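Local coordinates for protein ribokinase RBSK (Mycobacterium tuberculosis, PDB 3GO6) that probably phosphorylates D-ribose at O-5 with ATP and magnesium, giving D-ribose 5-phosphate for nucleotide synthesis or the pentose phosphate pathway, at residues 53-58 with 85-90; 23-28 with 74-79; 30-35 with 111-116; 101-106 with 135-140. One frame throughout, in Å; residues are numbered along the deposited sequence.

Contact 1: 53-58 with 85-90; sequences RTPGGK and AAQLRA. With RIB (alpha-D-ribofuranose), chain C.
Two waters join Arg53 and Gln87 a second and third time beside their direct bond, making a small polar network. It ties lid strand 50-56 of the ribokinase (PfkB) fold to helix 83-94 of the alpha/beta domain. Arg53 NH1 donates to Gln87 OE1 over 3.0 Å. The bond is bent, 141° at the hydrogen, and the guanidinium and amide planes stand 61° apart. One water accepts from Arg53 NH2 and donates to the same OE1, giving that oxygen two bonds; the other lies between Arg53 O, Arg53 NH1 and Gln87 NE2. Arg53 spans the gap with an extended chain, CG anti to the backbone N (chi1 178°). Two residues on, the Pro55 ring crosses the Gln87 chain at about a right angle, and its CB meets Leu88 CD2 at 3.7 Å. Beyond it the di-glycine Gly56-Gly57, a PfkB family hallmark, leaves the helix for the sugar. Gly57 N, at the N-cap of helix 58-68, donates to ribose O3 (2.9 Å). Lys58 NZ, also bonded to Thr45 of the second subunit, makes a weak bond to ribose O5, while the backbone N of Lys58 donates to ribose O1 over 3.1 Å.

Contact 2: 23-28 with 74-79; sequences CVVGSV and QFSGAF
Val28 CG1 rests over one face of the Phe79 ring, 4.1 Å from its centroid and 28° off the normal, a CH-pi contact; the two side chains cross at about a right angle. With chi1 at 55° this methyl lies between the backbone N and the carbonyl carbon of Val28, while CB packs on Phe75 CZ. The Phe75 ring has Gly77 N above one face, offset toward the rim. Its far end is met obliquely by backbone, with Gly26 O 3.4 Å from Phe75 CZ, and Val24 CG1 touches Phe75 CD1 at 4.0 Å. Both rings also pack on helix 83-94, through Leu92 for Phe75 and Leu88 for Phe79. The backbones pair as two parallel strands of the main sheet in the alpha/beta domain of the ribokinase fold: 72-76, outermost in this chain, and 21-25, which has 146-149 on its other side. Val24 N donates to Gln74 O (2.8 Å), Ser76 N to Val24 O (2.8 Å) and Gly26 N to Ser76 O (3.1 Å). On the sheet face away from Phe75, Val25 CG2 touches Ser76 CB. Past Gly26 and Gly77 the chains part, and water takes over: one molecule donates to Gly26 O and accepts from Ala78 N, another donates to both Val28 O and Ala78 O. Ser27 OG turns elsewhere, to Glu152 of the ribose pocket.

Contact 3: 30-35 with 111-116; sequences MDLTFV and TAIIVV. With RIB (alpha-D-ribofuranose), chain C.
Asp31 and Ala112 are paired on neighbouring parallel strands of the lid sheet, and both put their side chains on the ribose side of the sheet. The Asp31 carboxylate grips the sugar with both oxygens: ribose O2 donates to OD1 (2.6 Å) and ribose O3 to OD2 (2.6 Å). Ala112 CB packs beside this pair, 3.4 Å from Asp31 OD1 and 3.3 Å from ribose O2. On the same face Ile114 sets its CG1 and CB against Thr33 OG1 and CG2 and sends CD1 on to the sugar, 3.8 Å from ribose C3; CG1 anti to the carbonyl carbon (chi1 -41°) starts the branch in that direction. The opposite face is mostly apolar. There Leu32 CD1 meets Ile113 CD1 at 3.9 Å, while the other branch of the isoleucine, CG2, approaches the Phe34 ring obliquely at CE2 and CD2. Ile114 O lies at the edge of that ring, in its plane. This face packs on the second subunit, Leu32 on its own counterpart and Phe34 and Ile113 on each other's, and Thr111 OG1 bonds to Arg53 of that subunit. Five backbone bonds hold the strands in register, from Ala112 N to Met30 O as far as Val116 N to Phe34 O. One strand pair thus serves the substrate on one face and the dimer on the other. Because ribose O2 and O3 both donate to the one carboxylate, the contact is matched to two adjacent hydroxyls, consistent with recognition of a sugar diol.

Contact 4: 101-106 with 135-140; sequences RTVTVP and TPVPSA
Arg101 reaches along the end of the 135-140 loop, and its side chain makes the close part of this contact. Extended from CG to NE, the chain passes Ser139 O, with CD 3.5 Å from that oxygen, and the carbonyl lies over one face of the guanidinium, 3.3 Å above its plane and toward the rim. Ala140 O sits instead at the guanidinium edge, where it accepts from NH1; the place of this oxygen is doubtful, and the length of the bond means little. The partners of the guanidinium here are backbone carbonyls: Ala140 O and Ala142 O at its N-H groups, the latter bonded to NH2, and Ser139 O over its face. Ser139 and Ala140 belong to a type I beta turn from Val137 to Ala140, closed by Ala140 N to Val137 O (3.0 Å). Looser apolar packing lies beside it. Val137 puts CG1 against Arg101 O (3.6 Å), and its CG2 meets Val103 CG1 at 3.9 Å, the two valines sliding past each other in opposite directions. With CG1 anti to the backbone N (chi1 176°), both methyls of Val137 lie near the Arg101 carbonyl oxygen. Toward solvent the fit ends: Ser139 is exposed, and its side chain comes no nearer than 4.7 Å to 101-106. Around the contact, short strand 103-104 runs parallel to 78-79, with Val103 bonded through its backbone to Gly77 and Phe79. Val137 and Ala140 pack on Ser76 of strand 72-76, Ser76 OG bonds to Arg101 O, and Pro136 leans on Thr157 and Ala160 of helix 155-167.

In the fold
Contacts 2 and 3 are buried pairings of parallel strands, but in different sheets: contact 2 in the main sheet of the alpha/beta domain, contact 3 in the lid. Contact 1 bridges the two parts and is only partly buried; it shares the ribose and the second subunit with contact 3, and its strand 50-56 is the sheet neighbour of strand 29-35. Contact 4 is at the surface, away from the annotated sites, yet it joins contact 2 through the pairing of strands 78-79 and 103-104. Chemistry follows place: regular backbone bonds and apolar side chains inside, with a carboxylate gripping the sugar in contact 3, water-mediated polar links in contact 1, and an arginine on loop carbonyls in contact 4.

Contact 1: 53-58 with 85-90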
loop_
_atom_site.group_PDB
_atom_site.type_symbol
_atom_site.label_atom_id
_atom_site.label_comp_id
_atom_site.label_asym_id
_atom_site.label_seq_id
_atom_site.Cartn_x
_atom_site.Cartn_y
_atom_site.Cartn_z
ATOM N N ARG A 53 -4.646 6.256 5.008
ATOM C CA ARG A 53 -5.571 5.169 4.702
ATOM C C ARG A 53 -6.974 5.787 4.738
ATOM O O ARG A 53 -7.441 6.188 5.800
ATOM C CB ARG A 53 -5.402 4.037 5.734
ATOM C CG ARG A 53 -6.350 2.864 5.540
ATOM C CD ARG A 53 -6.042 1.725 6.526
ATOM N NE ARG A 53 -6.997 0.623 6.340
ATOM C CZ ARG A 53 -8.203 0.555 6.907
ATOM N NH1 ARG A 53 -8.608 1.514 7.725
ATOM N NH2 ARG A 53 -9.004 -0.492 6.664
ATOM N N THR A 54 -7.632 5.911 3.583
ATOM C CA THR A 54 -8.916 6.634 3.495
ATOM C C THR A 54 -9.890 5.928 2.543
ATOM O O THR A 54 -9.467 5.303 1.591
ATOM C CB THR A 54 -8.737 8.112 2.974
ATOM O OG1 THR A 54 -8.064 8.101 1.703
ATOM C CG2 THR A 54 -7.949 8.993 3.995
ATOM N N PRO A 55 -11.199 5.993 2.823
ATOM C CA PRO A 55 -12.179 5.423 1.887
ATOM C C PRO A 55 -12.131 6.101 0.516
ATOM O O PRO A 55 -11.973 7.336 0.425
ATOM C CB PRO A 55 -13.521 5.747 2.540
ATOM C CG PRO A 55 -13.223 5.923 3.969
ATOM C CD PRO A 55 -11.838 6.540 4.034
ATOM N N GLY A 56 -12.247 5.302 -0.534
ATOM C CA GLY A 56 -12.350 5.839 -1.898
ATOM C C GLY A 56 -12.938 4.820 -2.844
ATOM O O GLY A 56 -13.901 4.130 -2.498
ATOM N N GLY A 57 -12.330 4.683 -4.020
ATOM C CA GLY A 57 -12.902 3.892 -5.104
ATOM C C GLY A 57 -13.551 4.823 -6.114
ATOM O O GLY A 57 -14.284 5.738 -5.736
ATOM N N LYS A 58 -13.308 4.595 -7.406
ATOM C CA LYS A 58 -13.912 5.445 -8.450
ATOM C C LYS A 58 -15.419 5.650 -8.279
ATOM O O LYS A 58 -15.922 6.763 -8.436
ATOM C CB LYS A 58 -13.673 4.864 -9.852
ATOM C CG LYS A 58 -12.262 5.032 -10.350
ATOM C CD LYS A 58 -12.156 4.531 -11.807
ATOM C CE LYS A 58 -10.699 4.371 -12.206
ATOM N NZ LYS A 58 -9.810 5.510 -11.715
ATOM N N ALA A 85 -15.190 -2.602 5.251
ATOM C CA ALA A 85 -16.499 -2.280 4.698
ATOM C C ALA A 85 -17.309 -1.341 5.593
ATOM O O ALA A 85 -18.091 -0.548 5.094
ATOM C CB ALA A 85 -17.287 -3.541 4.429
ATOM N N ALA A 86 -17.137 -1.432 6.909
ATOM C CA ALA A 86 -17.889 -0.548 7.826
ATOM C C ALA A 86 -17.481 0.920 7.634
ATOM O O ALA A 86 -18.318 1.807 7.592
ATOM C CB ALA A 86 -17.655 -0.969 9.292
ATOM N N GLN A 87 -16.177 1.149 7.515
ATOM C CA GLN A 87 -15.610 2.467 7.281
ATOM C C GLN A 87 -15.993 3.017 5.891
ATOM O O GLN A 87 -16.287 4.210 5.740
ATOM C CB GLN A 87 -14.089 2.367 7.475
ATOM C CG GLN A 87 -13.341 3.689 7.446
ATOM C CD GLN A 87 -11.849 3.548 7.755
ATOM O OE1 GLN A 87 -11.392 2.501 8.232
ATOM N NE2 GLN A 87 -11.086 4.616 7.486
ATOM N N LEU A 88 -16.003 2.141 4.885
ATOM C CA LEU A 88 -16.388 2.522 3.522
ATOM C C LEU A 88 -17.862 2.936 3.444
ATOM O O LEU A 88 -18.203 3.956 2.824
ATOM C CB LEU A 88 -16.112 1.370 2.529
ATOM C CG LEU A 88 -14.643 0.962 2.397
ATOM C CD1 LEU A 88 -14.549 -0.255 1.463
ATOM C CD2 LEU A 88 -13.853 2.164 1.855
ATOM N N ARG A 89 -18.731 2.147 4.067
ATOM C CA ARG A 89 -20.159 2.468 4.132
ATOM C C ARG A 89 -20.419 3.787 4.868
ATOM O O ARG A 89 -21.238 4.591 4.447
ATOM C CB ARG A 89 -20.926 1.353 4.869
ATOM C CG ARG A 89 -21.128 0.073 4.096
ATOM C CD ARG A 89 -21.511 -1.085 5.080
ATOM N NE ARG A 89 -21.682 -2.370 4.376
ATOM C CZ ARG A 89 -22.741 -2.628 3.629
ATOM N NH1 ARG A 89 -23.678 -1.695 3.518
ATOM N NH2 ARG A 89 -22.868 -3.793 2.999
ATOM N N ALA A 90 -19.750 3.981 5.993
ATOM C CA ALA A 90 -19.956 5.182 6.800
ATOM C C ALA A 90 -19.507 6.430 6.017
ATOM O O ALA A 90 -20.135 7.485 6.112
ATOM C CB ALA A 90 -19.200 5.064 8.106
HETATM O O5 RIB C . -9.678 7.801 -9.243
HETATM C C5 RIB C . -9.032 7.478 -7.991
HETATM C C4 RIB C . -9.658 6.190 -7.425
HETATM O O4 RIB C . -9.250 5.087 -8.261
HETATM C C3 RIB C . -9.154 5.830 -6.039
HETATM O O3 RIB C . -10.033 6.237 -4.960
HETATM C C2 RIB C . -8.943 4.328 -6.098
HETATM O O2 RIB C . -9.759 3.636 -5.146
HETATM C C1 RIB C . -9.224 3.877 -7.523
HETATM O O1 RIB C . -10.511 3.256 -7.648
HETATM O O HOH W 1 -11.069 -0.444 8.409
HETATM O O HOH W 2 -8.192 4.705 8.100
#

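Contact 2: 23-28 with 74-79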
loop_
_atom_site.group_PDB
_atom_site.type_symbol
_atom_site.label_atom_id
_atom_site.label_comp_id
_atom_site.label_asym_id
_atom_site.label_seq_id
_atom_site.Cartn_x
_atom_site.Cartn_y
_atom_site.Cartn_z
ATOM N N CYS A 23 -27.679 7.743 -10.316
ATOM C CA CYS A 23 -27.330 6.409 -9.828
ATOM C C CYS A 23 -25.906 6.023 -10.257
ATOM O O CYS A 23 -25.592 5.994 -11.460
ATOM C CB CYS A 23 -28.328 5.364 -10.328
ATOM S SG CYS A 23 -27.789 3.694 -9.912
ATOM N N VAL A 24 -25.038 5.766 -9.280
ATOM C CA VAL A 24 -23.671 5.360 -9.585
ATOM C C VAL A 24 -23.564 3.854 -9.380
ATOM O O VAL A 24 -23.851 3.350 -8.297
ATOM C CB VAL A 24 -22.641 6.096 -8.697
ATOM C CG1 VAL A 24 -21.210 5.662 -9.034
ATOM C CG2 VAL A 24 -22.811 7.608 -8.829
ATOM N N VAL A 25 -23.157 3.137 -10.416
ATOM C CA VAL A 25 -22.929 1.698 -10.291
ATOM C C VAL A 25 -21.428 1.511 -10.502
ATOM O O VAL A 25 -20.904 1.775 -11.589
ATOM C CB VAL A 25 -23.765 0.877 -11.330
ATOM C CG1 VAL A 25 -23.367 -0.616 -11.318
ATOM C CG2 VAL A 25 -25.270 1.006 -11.054
ATOM N N GLY A 26 -20.722 1.103 -9.455
ATOM C CA GLY A 26 -19.261 1.110 -9.531
ATOM C C GLY A 26 -18.578 0.635 -8.278
ATOM O O GLY A 26 -19.183 -0.082 -7.457
ATOM N N SER A 27 -17.315 1.028 -8.133
ATOM C CA SER A 27 -16.437 0.418 -7.157
ATOM C C SER A 27 -16.219 1.262 -5.912
ATOM O O SER A 27 -16.343 2.491 -5.931
ATOM C CB SER A 27 -15.080 0.159 -7.805
ATOM O OG SER A 27 -14.637 1.374 -8.368
ATOM N N VAL A 28 -15.886 0.577 -4.828
ATOM C CA VAL A 28 -15.573 1.226 -3.558
ATOM C C VAL A 28 -14.372 0.480 -2.973
ATOM O O VAL A 28 -14.393 -0.744 -2.845
ATOM C CB VAL A 28 -16.820 1.290 -2.588
ATOM C CG1 VAL A 28 -17.456 -0.126 -2.345
ATOM C CG2 VAL A 28 -16.477 2.023 -1.260
ATOM N N GLN A 74 -27.738 7.690 -5.455
ATOM C CA GLN A 74 -27.727 6.301 -4.991
ATOM C C GLN A 74 -26.470 5.604 -5.510
ATOM O O GLN A 74 -26.084 5.789 -6.676
ATOM C CB GLN A 74 -28.945 5.565 -5.528
ATOM C CG GLN A 74 -30.265 6.038 -4.908
ATOM C CD GLN A 74 -30.421 5.587 -3.454
ATOM O OE1 GLN A 74 -29.731 4.675 -2.975
ATOM N NE2 GLN A 74 -31.331 6.233 -2.746
ATOM N N PHE A 75 -25.828 4.816 -4.652
ATOM C CA PHE A 75 -24.676 4.029 -5.063
ATOM C C PHE A 75 -25.064 2.541 -5.040
ATOM O O PHE A 75 -25.721 2.070 -4.091
ATOM C CB PHE A 75 -23.481 4.347 -4.157
ATOM C CG PHE A 75 -22.267 3.489 -4.396
ATOM C CD1 PHE A 75 -21.491 3.648 -5.550
ATOM C CD2 PHE A 75 -21.889 2.524 -3.452
ATOM C CE1 PHE A 75 -20.356 2.853 -5.765
ATOM C CE2 PHE A 75 -20.753 1.713 -3.653
ATOM C CZ PHE A 75 -19.984 1.877 -4.816
ATOM N N SER A 76 -24.701 1.837 -6.103
ATOM C CA SER A 76 -24.821 0.389 -6.188
ATOM C C SER A 76 -23.418 -0.181 -6.380
ATOM O O SER A 76 -22.741 0.120 -7.362
ATOM C CB SER A 76 -25.732 0.008 -7.361
ATOM O OG SER A 76 -25.847 -1.411 -7.453
ATOM N N GLY A 77 -22.965 -0.974 -5.417
ATOM C CA GLY A 77 -21.606 -1.510 -5.419
ATOM C C GLY A 77 -21.522 -2.657 -4.415
ATOM O O GLY A 77 -22.468 -2.891 -3.637
ATOM N N ALA A 78 -20.405 -3.382 -4.453
ATOM C CA ALA A 78 -20.209 -4.552 -3.595
ATOM C C ALA A 78 -19.165 -4.247 -2.554
ATOM O O ALA A 78 -18.045 -3.867 -2.897
ATOM C CB ALA A 78 -19.786 -5.743 -4.427
ATOM N N PHE A 79 -19.544 -4.382 -1.282
ATOM C CA PHE A 79 -18.618 -4.255 -0.170
ATOM C C PHE A 79 -18.167 -5.674 0.180
ATOM O O PHE A 79 -18.907 -6.626 -0.073
ATOM C CB PHE A 79 -19.313 -3.649 1.058
ATOM C CG PHE A 79 -19.746 -2.227 0.876
ATOM C CD1 PHE A 79 -18.853 -1.184 1.097
ATOM C CD2 PHE A 79 -21.051 -1.928 0.483
ATOM C CE1 PHE A 79 -19.245 0.148 0.929
ATOM C CE2 PHE A 79 -21.454 -0.597 0.311
ATOM C CZ PHE A 79 -20.541 0.444 0.528
HETATM O O HOH W 3 -18.624 -2.655 -6.491
HETATM O O HOH W 4 -15.336 -3.209 -1.962
#

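Contact 3: 30-35 with 111-116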
loop_
_atom_site.group_PDB
_atom_site.type_symbol
_atom_site.label_atom_id
_atom_site.label_comp_id
_atom_site.label_asym_id
_atom_site.label_seq_id
_atom_site.Cartn_x
_atom_site.Cartn_y
_atom_site.Cartn_z
ATOM N N MET A 30 -10.796 0.765 -0.156
ATOM C CA MET A 30 -9.976 1.524 0.804
ATOM C C MET A 30 -8.653 1.941 0.119
ATOM O O MET A 30 -7.988 1.108 -0.485
ATOM C CB MET A 30 -9.707 0.690 2.061
ATOM C CG MET A 30 -9.006 1.475 3.170
ATOM S SD MET A 30 -10.074 2.707 3.947
ATOM C CE MET A 30 -11.381 1.684 4.672
ATOM N N ASP A 31 -8.300 3.230 0.216
ATOM C CA ASP A 31 -7.164 3.807 -0.483
ATOM C C ASP A 31 -5.998 3.968 0.466
ATOM O O ASP A 31 -6.154 4.517 1.565
ATOM C CB ASP A 31 -7.506 5.212 -1.014
ATOM C CG ASP A 31 -8.424 5.190 -2.229
ATOM O OD1 ASP A 31 -8.629 4.105 -2.813
ATOM O OD2 ASP A 31 -8.943 6.277 -2.602
ATOM N N LEU A 32 -4.831 3.528 0.019
ATOM C CA LEU A 32 -3.574 3.808 0.721
ATOM C C LEU A 32 -2.844 4.823 -0.168
ATOM O O LEU A 32 -2.462 4.499 -1.281
ATOM C CB LEU A 32 -2.758 2.534 0.897
ATOM C CG LEU A 32 -3.436 1.461 1.772
ATOM C CD1 LEU A 32 -2.613 0.195 1.750
ATOM C CD2 LEU A 32 -3.610 1.940 3.204
ATOM N N THR A 33 -2.735 6.056 0.306
ATOM C CA THR A 33 -2.143 7.135 -0.495
ATOM C C THR A 33 -0.755 7.452 0.056
ATOM O O THR A 33 -0.611 7.763 1.239
ATOM C CB THR A 33 -3.013 8.400 -0.521
ATOM O OG1 THR A 33 -4.357 8.079 -0.901
ATOM C CG2 THR A 33 -2.450 9.457 -1.506
ATOM N N PHE A 34 0.245 7.367 -0.820
ATOM C CA PHE A 34 1.655 7.548 -0.490
ATOM C C PHE A 34 2.160 8.788 -1.218
ATOM O O PHE A 34 1.912 8.961 -2.425
ATOM C CB PHE A 34 2.498 6.372 -0.992
ATOM C CG PHE A 34 2.200 5.040 -0.326
ATOM C CD1 PHE A 34 3.074 4.522 0.620
ATOM C CD2 PHE A 34 1.090 4.286 -0.698
ATOM C CE1 PHE A 34 2.842 3.268 1.230
ATOM C CE2 PHE A 34 0.833 3.034 -0.097
ATOM C CZ PHE A 34 1.704 2.527 0.869
ATOM N N VAL A 35 2.879 9.644 -0.495
ATOM C CA VAL A 35 3.545 10.782 -1.145
ATOM C C VAL A 35 5.028 10.457 -1.283
ATOM O O VAL A 35 5.668 10.020 -0.305
ATOM C CB VAL A 35 3.308 12.109 -0.378
ATOM C CG1 VAL A 35 4.186 13.247 -0.964
ATOM C CG2 VAL A 35 1.844 12.492 -0.430
ATOM N N THR A 111 -8.956 -2.738 -2.475
ATOM C CA THR A 111 -7.834 -1.964 -1.934
ATOM C C THR A 111 -7.195 -1.226 -3.101
ATOM O O THR A 111 -6.953 -1.840 -4.148
ATOM C CB THR A 111 -6.733 -2.888 -1.295
ATOM O OG1 THR A 111 -7.293 -3.678 -0.232
ATOM C CG2 THR A 111 -5.548 -2.044 -0.724
ATOM N N ALA A 112 -6.913 0.062 -2.940
ATOM C CA ALA A 112 -6.148 0.760 -3.976
ATOM C C ALA A 112 -4.904 1.438 -3.435
ATOM O O ALA A 112 -4.902 1.912 -2.295
ATOM C CB ALA A 112 -7.015 1.772 -4.685
ATOM N N ILE A 113 -3.854 1.489 -4.262
ATOM C CA ILE A 113 -2.621 2.193 -3.909
ATOM C C ILE A 113 -2.546 3.435 -4.796
ATOM O O ILE A 113 -2.566 3.324 -6.028
ATOM C CB ILE A 113 -1.335 1.333 -4.179
ATOM C CG1 ILE A 113 -1.430 -0.047 -3.516
ATOM C CG2 ILE A 113 -0.048 2.088 -3.731
ATOM C CD1 ILE A 113 -1.711 0.004 -2.007
ATOM N N ILE A 114 -2.465 4.598 -4.166
ATOM C CA ILE A 114 -2.330 5.853 -4.889
ATOM C C ILE A 114 -0.945 6.405 -4.547
ATOM O O ILE A 114 -0.606 6.548 -3.371
ATOM C CB ILE A 114 -3.389 6.899 -4.471
ATOM C CG1 ILE A 114 -4.801 6.287 -4.273
ATOM C CG2 ILE A 114 -3.309 8.161 -5.385
ATOM C CD1 ILE A 114 -5.433 5.862 -5.446
ATOM N N VAL A 115 -0.149 6.726 -5.561
ATOM C CA VAL A 115 1.163 7.316 -5.303
ATOM C C VAL A 115 1.198 8.709 -5.951
ATOM O O VAL A 115 0.841 8.856 -7.120
ATOM C CB VAL A 115 2.297 6.427 -5.853
ATOM C CG1 VAL A 115 3.682 6.955 -5.376
ATOM C CG2 VAL A 115 2.097 4.987 -5.406
ATOM N N VAL A 116 1.608 9.717 -5.181
ATOM C CA VAL A 116 1.543 11.124 -5.627
ATOM C C VAL A 116 2.972 11.649 -5.528
ATOM O O VAL A 116 3.604 11.524 -4.473
ATOM C CB VAL A 116 0.576 11.967 -4.753
ATOM C CG1 VAL A 116 0.528 13.444 -5.213
ATOM C CG2 VAL A 116 -0.827 11.343 -4.779
HETATM O O5 RIB C . -9.678 7.801 -9.243
HETATM C C5 RIB C . -9.032 7.478 -7.991
HETATM C C4 RIB C . -9.658 6.190 -7.425
HETATM O O4 RIB C . -9.250 5.087 -8.261
HETATM C C3 RIB C . -9.154 5.830 -6.039
HETATM O O3 RIB C . -10.033 6.237 -4.960
HETATM C C2 RIB C . -8.943 4.328 -6.098
HETATM O O2 RIB C . -9.759 3.636 -5.146
HETATM C C1 RIB C . -9.224 3.877 -7.523
HETATM O O1 RIB C . -10.511 3.256 -7.648
#

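Contact 4: 101-106 with 135-140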
loop_
_atom_site.group_PDB
_atom_site.type_symbol
_atom_site.label_atom_id
_atom_site.label_comp_id
_atom_site.label_asym_id
_atom_site.label_seq_id
_atom_site.Cartn_x
_atom_site.Cartn_y
_atom_site.Cartn_z
ATOM N N ARG A 101 -29.158 -0.118 -2.431
ATOM C CA ARG A 101 -28.949 -1.024 -3.565
ATOM C C ARG A 101 -27.534 -1.640 -3.584
ATOM O O ARG A 101 -27.085 -2.164 -4.610
ATOM C CB ARG A 101 -29.219 -0.304 -4.893
ATOM C CG ARG A 101 -30.502 0.526 -4.928
ATOM C CD ARG A 101 -30.397 1.654 -5.952
ATOM N NE ARG A 101 -31.584 2.518 -5.909
ATOM C CZ ARG A 101 -31.980 3.340 -6.882
ATOM N NH1 ARG A 101 -31.296 3.439 -8.019
ATOM N NH2 ARG A 101 -33.085 4.073 -6.712
ATOM N N THR A 102 -26.837 -1.579 -2.459
ATOM C CA THR A 102 -25.501 -2.173 -2.373
ATOM C C THR A 102 -25.614 -3.624 -1.907
ATOM O O THR A 102 -26.686 -4.062 -1.437
ATOM C CB THR A 102 -24.580 -1.377 -1.444
ATOM O OG1 THR A 102 -25.109 -1.375 -0.116
ATOM C CG2 THR A 102 -24.447 0.078 -1.927
ATOM N N VAL A 103 -24.526 -4.375 -2.055
ATOM C CA VAL A 103 -24.485 -5.745 -1.579
ATOM C C VAL A 103 -23.220 -5.984 -0.744
ATOM O O VAL A 103 -22.247 -5.218 -0.826
ATOM C CB VAL A 103 -24.553 -6.779 -2.739
ATOM C CG1 VAL A 103 -25.889 -6.718 -3.468
ATOM C CG2 VAL A 103 -23.413 -6.563 -3.730
ATOM N N THR A 104 -23.263 -7.034 0.080
ATOM C CA THR A 104 -22.075 -7.543 0.744
ATOM C C THR A 104 -21.697 -8.842 0.044
ATOM O O THR A 104 -22.548 -9.696 -0.198
ATOM C CB THR A 104 -22.321 -7.735 2.240
ATOM O OG1 THR A 104 -22.558 -6.451 2.813
ATOM C CG2 THR A 104 -21.088 -8.337 2.947
ATOM N N VAL A 105 -20.417 -8.965 -0.312
ATOM C CA VAL A 105 -19.887 -10.144 -0.994
ATOM C C VAL A 105 -18.827 -10.775 -0.074
ATOM O O VAL A 105 -18.171 -10.053 0.677
ATOM C CB VAL A 105 -19.340 -9.723 -2.399
ATOM C CG1 VAL A 105 -18.323 -10.685 -2.939
ATOM C CG2 VAL A 105 -20.523 -9.589 -3.382
ATOM N N PRO A 106 -18.694 -12.122 -0.070
ATOM C CA PRO A 106 -17.661 -12.679 0.801
ATOM C C PRO A 106 -16.235 -12.177 0.477
ATOM O O PRO A 106 -15.904 -11.935 -0.682
ATOM C CB PRO A 106 -17.757 -14.195 0.541
ATOM C CG PRO A 106 -19.139 -14.408 0.031
ATOM C CD PRO A 106 -19.464 -13.177 -0.766
ATOM N N THR A 135 -22.529 -8.363 -9.236
ATOM C CA THR A 135 -23.443 -8.835 -10.276
ATOM C C THR A 135 -24.607 -7.842 -10.366
ATOM O O THR A 135 -24.816 -7.058 -9.445
ATOM C CB THR A 135 -23.999 -10.268 -9.981
ATOM O OG1 THR A 135 -24.668 -10.274 -8.717
ATOM C CG2 THR A 135 -22.888 -11.301 -9.969
ATOM N N PRO A 136 -25.349 -7.843 -11.484
ATOM C CA PRO A 136 -26.403 -6.824 -11.631
ATOM C C PRO A 136 -27.486 -6.853 -10.527
ATOM O O PRO A 136 -28.156 -7.867 -10.339
ATOM C CB PRO A 136 -26.997 -7.126 -13.010
ATOM C CG PRO A 136 -25.943 -7.925 -13.729
ATOM C CD PRO A 136 -25.243 -8.714 -12.669
ATOM N N VAL A 137 -27.610 -5.752 -9.781
ATOM C CA VAL A 137 -28.617 -5.621 -8.712
ATOM C C VAL A 137 -29.916 -5.137 -9.385
ATOM O O VAL A 137 -29.906 -4.114 -10.086
ATOM C CB VAL A 137 -28.136 -4.656 -7.563
ATOM C CG1 VAL A 137 -29.222 -4.438 -6.500
ATOM C CG2 VAL A 137 -26.841 -5.175 -6.895
ATOM N N PRO A 138 -31.031 -5.881 -9.196
ATOM C CA PRO A 138 -32.268 -5.625 -9.968
ATOM C C PRO A 138 -32.668 -4.141 -10.103
ATOM O O PRO A 138 -32.739 -3.617 -11.226
ATOM C CB PRO A 138 -33.347 -6.434 -9.209
ATOM C CG PRO A 138 -32.661 -6.926 -7.917
ATOM C CD PRO A 138 -31.201 -7.004 -8.254
ATOM N N SER A 139 -32.901 -3.473 -8.977
ATOM C CA SER A 139 -33.380 -2.090 -9.003
ATOM C C SER A 139 -32.245 -1.082 -8.789
ATOM O O SER A 139 -32.479 0.039 -8.318
ATOM C CB SER A 139 -34.499 -1.892 -7.963
ATOM O OG SER A 139 -33.996 -2.046 -6.641
ATOM N N ALA A 140 -31.023 -1.492 -9.144
ATOM C CA ALA A 140 -29.837 -0.634 -9.084
ATOM C C ALA A 140 -30.081 0.736 -9.707
ATOM O O ALA A 140 -29.718 1.752 -9.115
ATOM C CB ALA A 140 -28.631 -1.314 -9.755
#